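Local coordinates for protein fructokinase (Vibrio cholerae serotype O1, PDB 5YGG) that phosphorylates fructose with ATP as a PfkB-family sugar kinase, here holding fructose and ADP with calcium and potassium ions, at residues A[198-203]-A[226-231]. The protein carries 2 engineered substitutions. Residues are numbered along the deposited sequence; the frame is centred on the assembly and turned at random.
Sequences DVVKFS and FQIPLV. With ADP (adenosine-5'-diphosphate), chain B.
Leu230 O accepts two donors from strand 199-203: Val200 N at 3.0 Å, with an angle of 161° at the hydrogen, and a weaker CA-H contact from Val199. Leu230 N in turn donates to Asp198 O over 3.1 Å, more bent at 138°. Leu230 thus bonds to residues on both sides of Val199, its bridge partner, as parallel strands do. These are neighbouring strands in the large sheet of the ribokinase-like fold, and the chain between them is largely helical, as in a beta-alpha-beta crossover.

Alternation divides the side chains between two faces. On one, Val199 and Leu230 lie alongside each other, CG2 to CD2 4.2 Å. On the other, Val200 CG2 meets Ile228 CG2 at 4.0 Å, the two side chains crossing nearly at right angles; Val200 CG1, anti to the backbone N (chi1 -175°), lies above one face of the Phe202 ring, displaced toward the rim. Val231 CG1 meets the edge of that ring, near its plane, 3.9 Å from Phe202 CD2. Asp198 OD2 is bound by Val169 N of strand 168-172, which flanks 199-203 on its other side. Beyond the paired residues, strand 199-203 leads into the nucleotide site, where Lys201 NZ donates to ADP O3B at 2.7 Å.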
loop_
_atom_site.group_PDB
_atom_site.type_symbol
_atom_site.label_atom_id
_atom_site.label_comp_id
_atom_site.label_asym_id
_atom_site.label_seq_id
_atom_site.Cartn_x
_atom_site.Cartn_y
_atom_site.Cartn_z
ATOM N N ASP A 198 -1.074 -23.758 23.857
ATOM C CA ASP A 198 -0.739 -23.869 25.277
ATOM C C ASP A 198 -1.082 -22.577 25.987
ATOM O O ASP A 198 -1.461 -22.570 27.163
ATOM C CB ASP A 198 0.746 -24.181 25.470
ATOM C CG ASP A 198 1.110 -25.546 24.951
ATOM O OD1 ASP A 198 0.827 -26.537 25.668
ATOM O OD2 ASP A 198 1.650 -25.630 23.832
ATOM N N VAL A 199 -0.917 -21.479 25.258
ATOM C CA VAL A 199 -1.129 -20.140 25.792
ATOM C C VAL A 199 -1.992 -19.386 24.807
ATOM O O VAL A 199 -1.685 -19.370 23.627
ATOM C CB VAL A 199 0.207 -19.373 25.988
ATOM C CG1 VAL A 199 -0.059 -17.931 26.426
ATOM C CG2 VAL A 199 1.095 -20.098 26.985
ATOM N N VAL A 200 -3.088 -18.792 25.279
ATOM C CA VAL A 200 -3.913 -17.965 24.412
ATOM C C VAL A 200 -4.106 -16.624 25.073
ATOM O O VAL A 200 -4.429 -16.557 26.260
ATOM C CB VAL A 200 -5.292 -18.589 24.121
ATOM C CG1 VAL A 200 -6.069 -17.729 23.117
ATOM C CG2 VAL A 200 -5.134 -19.988 23.550
ATOM N N LYS A 201 -3.907 -15.560 24.304
ATOM C CA LYS A 201 -4.178 -14.216 24.787
ATOM C C LYS A 201 -5.342 -13.605 24.018
ATOM O O LYS A 201 -5.322 -13.599 22.786
ATOM C CB LYS A 201 -2.937 -13.337 24.639
ATOM C CG LYS A 201 -3.165 -11.877 24.997
ATOM C CD LYS A 201 -3.181 -11.017 23.742
ATOM C CE LYS A 201 -3.278 -9.549 24.069
ATOM N NZ LYS A 201 -3.587 -8.760 22.845
ATOM N N PHE A 202 -6.343 -13.109 24.744
ATOM C CA PHE A 202 -7.481 -12.378 24.175
ATOM C C PHE A 202 -7.537 -10.942 24.691
ATOM O O PHE A 202 -7.169 -10.696 25.827
ATOM C CB PHE A 202 -8.834 -13.009 24.555
ATOM C CG PHE A 202 -9.030 -14.436 24.116
ATOM C CD1 PHE A 202 -9.486 -14.727 22.839
ATOM C CD2 PHE A 202 -8.841 -15.477 25.012
ATOM C CE1 PHE A 202 -9.699 -16.045 22.449
ATOM C CE2 PHE A 202 -9.058 -16.790 24.629
ATOM C CZ PHE A 202 -9.484 -17.074 23.348
ATOM N N SER A 203 -8.084 -10.020 23.904
ATOM C CA SER A 203 -8.681 -8.818 24.503
ATOM C C SER A 203 -10.077 -9.198 24.986
ATOM O O SER A 203 -10.611 -10.220 24.547
ATOM C CB SER A 203 -8.764 -7.665 23.499
ATOM O OG SER A 203 -9.819 -7.885 22.572
ATOM N N PHE A 226 -11.707 -26.738 26.288
ATOM C CA PHE A 226 -10.491 -26.799 25.490
ATOM C C PHE A 226 -9.283 -27.220 26.330
ATOM O O PHE A 226 -8.237 -27.565 25.778
ATOM C CB PHE A 226 -10.230 -25.444 24.830
ATOM C CG PHE A 226 -11.173 -25.127 23.690
ATOM C CD1 PHE A 226 -12.508 -24.842 23.933
ATOM C CD2 PHE A 226 -10.715 -25.076 22.387
ATOM C CE1 PHE A 226 -13.372 -24.540 22.891
ATOM C CE2 PHE A 226 -11.575 -24.775 21.338
ATOM C CZ PHE A 226 -12.901 -24.507 21.592
ATOM N N GLN A 227 -9.436 -27.195 27.655
ATOM C CA GLN A 227 -8.349 -27.524 28.586
ATOM C C GLN A 227 -7.056 -26.754 28.260
ATOM O O GLN A 227 -5.963 -27.325 28.178
ATOM C CB GLN A 227 -8.100 -29.045 28.588
ATOM C CG GLN A 227 -9.320 -29.892 28.990
ATOM C CD GLN A 227 -9.651 -29.785 30.476
ATOM O OE1 GLN A 227 -10.795 -30.041 30.890
ATOM N NE2 GLN A 227 -8.659 -29.420 31.284
ATOM N N ILE A 228 -7.180 -25.446 28.076
ATOM C CA ILE A 228 -6.003 -24.625 27.779
ATOM C C ILE A 228 -5.206 -24.348 29.048
ATOM O O ILE A 228 -5.768 -23.897 30.049
ATOM C CB ILE A 228 -6.396 -23.292 27.123
ATOM C CG1 ILE A 228 -7.276 -23.547 25.904
ATOM C CG2 ILE A 228 -5.145 -22.481 26.727
ATOM C CD1 ILE A 228 -7.994 -22.307 25.403
ATOM N N PRO A 229 -3.893 -24.628 29.021
ATOM C CA PRO A 229 -3.050 -24.419 30.203
ATOM C C PRO A 229 -3.073 -22.977 30.733
ATOM O O PRO A 229 -3.149 -22.749 31.947
ATOM C CB PRO A 229 -1.651 -24.787 29.693
ATOM C CG PRO A 229 -1.905 -25.764 28.597
ATOM C CD PRO A 229 -3.158 -25.288 27.926
ATOM N N LEU A 230 -3.020 -22.008 29.828
ATOM C CA LEU A 230 -2.963 -20.603 30.229
ATOM C C LEU A 230 -3.749 -19.732 29.274
ATOM O O LEU A 230 -3.455 -19.688 28.080
ATOM C CB LEU A 230 -1.518 -20.112 30.302
ATOM C CG LEU A 230 -1.316 -18.607 30.566
ATOM C CD1 LEU A 230 -1.999 -18.155 31.863
ATOM C CD2 LEU A 230 0.174 -18.257 30.598
ATOM N N VAL A 231 -4.762 -19.054 29.798
ATOM C CA VAL A 231 -5.469 -18.053 29.021
ATOM C C VAL A 231 -5.301 -16.706 29.710
ATOM O O VAL A 231 -5.493 -16.608 30.914
ATOM C CB VAL A 231 -6.940 -18.403 28.863
ATOM C CG1 VAL A 231 -7.719 -17.217 28.305
ATOM C CG2 VAL A 231 -7.083 -19.621 27.946
HETATM P PB ADP B . -5.265 -5.326 23.145
HETATM O O1B ADP B . -6.779 -5.110 22.971
HETATM O O2B ADP B . -4.630 -5.366 21.815
HETATM O O3B ADP B . -4.997 -6.659 23.868
HETATM P PA ADP B . -5.178 -3.698 25.540
HETATM O O1A ADP B . -5.984 -2.377 25.447
HETATM O O2A ADP B . -6.068 -4.771 26.124
HETATM O O3A ADP B . -4.634 -4.141 24.038
HETATM O "O5'" ADP B . -3.930 -3.481 26.475
HETATM C "C5'" ADP B . -2.770 -4.256 26.252
HETATM C "C4'" ADP B . -2.017 -4.314 27.385
HETATM O "O4'" ADP B . -1.115 -3.086 27.475
HETATM C "C3'" ADP B . -2.905 -4.258 28.682
HETATM O "O3'" ADP B . -3.131 -5.606 29.241
HETATM C "C2'" ADP B . -2.230 -3.563 29.511
HETATM O "O2'" ADP B . -1.311 -4.439 30.255
HETATM C "C1'" ADP B . -1.394 -2.483 28.602
HETATM N N9 ADP B . -2.162 -1.321 28.388
HETATM C C8 ADP B . -2.997 -0.878 27.417
HETATM N N7 ADP B . -3.452 0.342 27.785
HETATM C C5 ADP B . -2.894 0.659 28.988
HETATM C C6 ADP B . -3.014 1.773 29.799
HETATM N N6 ADP B . -3.674 2.939 29.774
HETATM N N1 ADP B . -2.333 1.834 30.976
HETATM C C2 ADP B . -1.530 0.791 31.353
HETATM N N3 ADP B . -1.404 -0.309 30.567
HETATM C C4 ADP B . -2.094 -0.369 29.371
#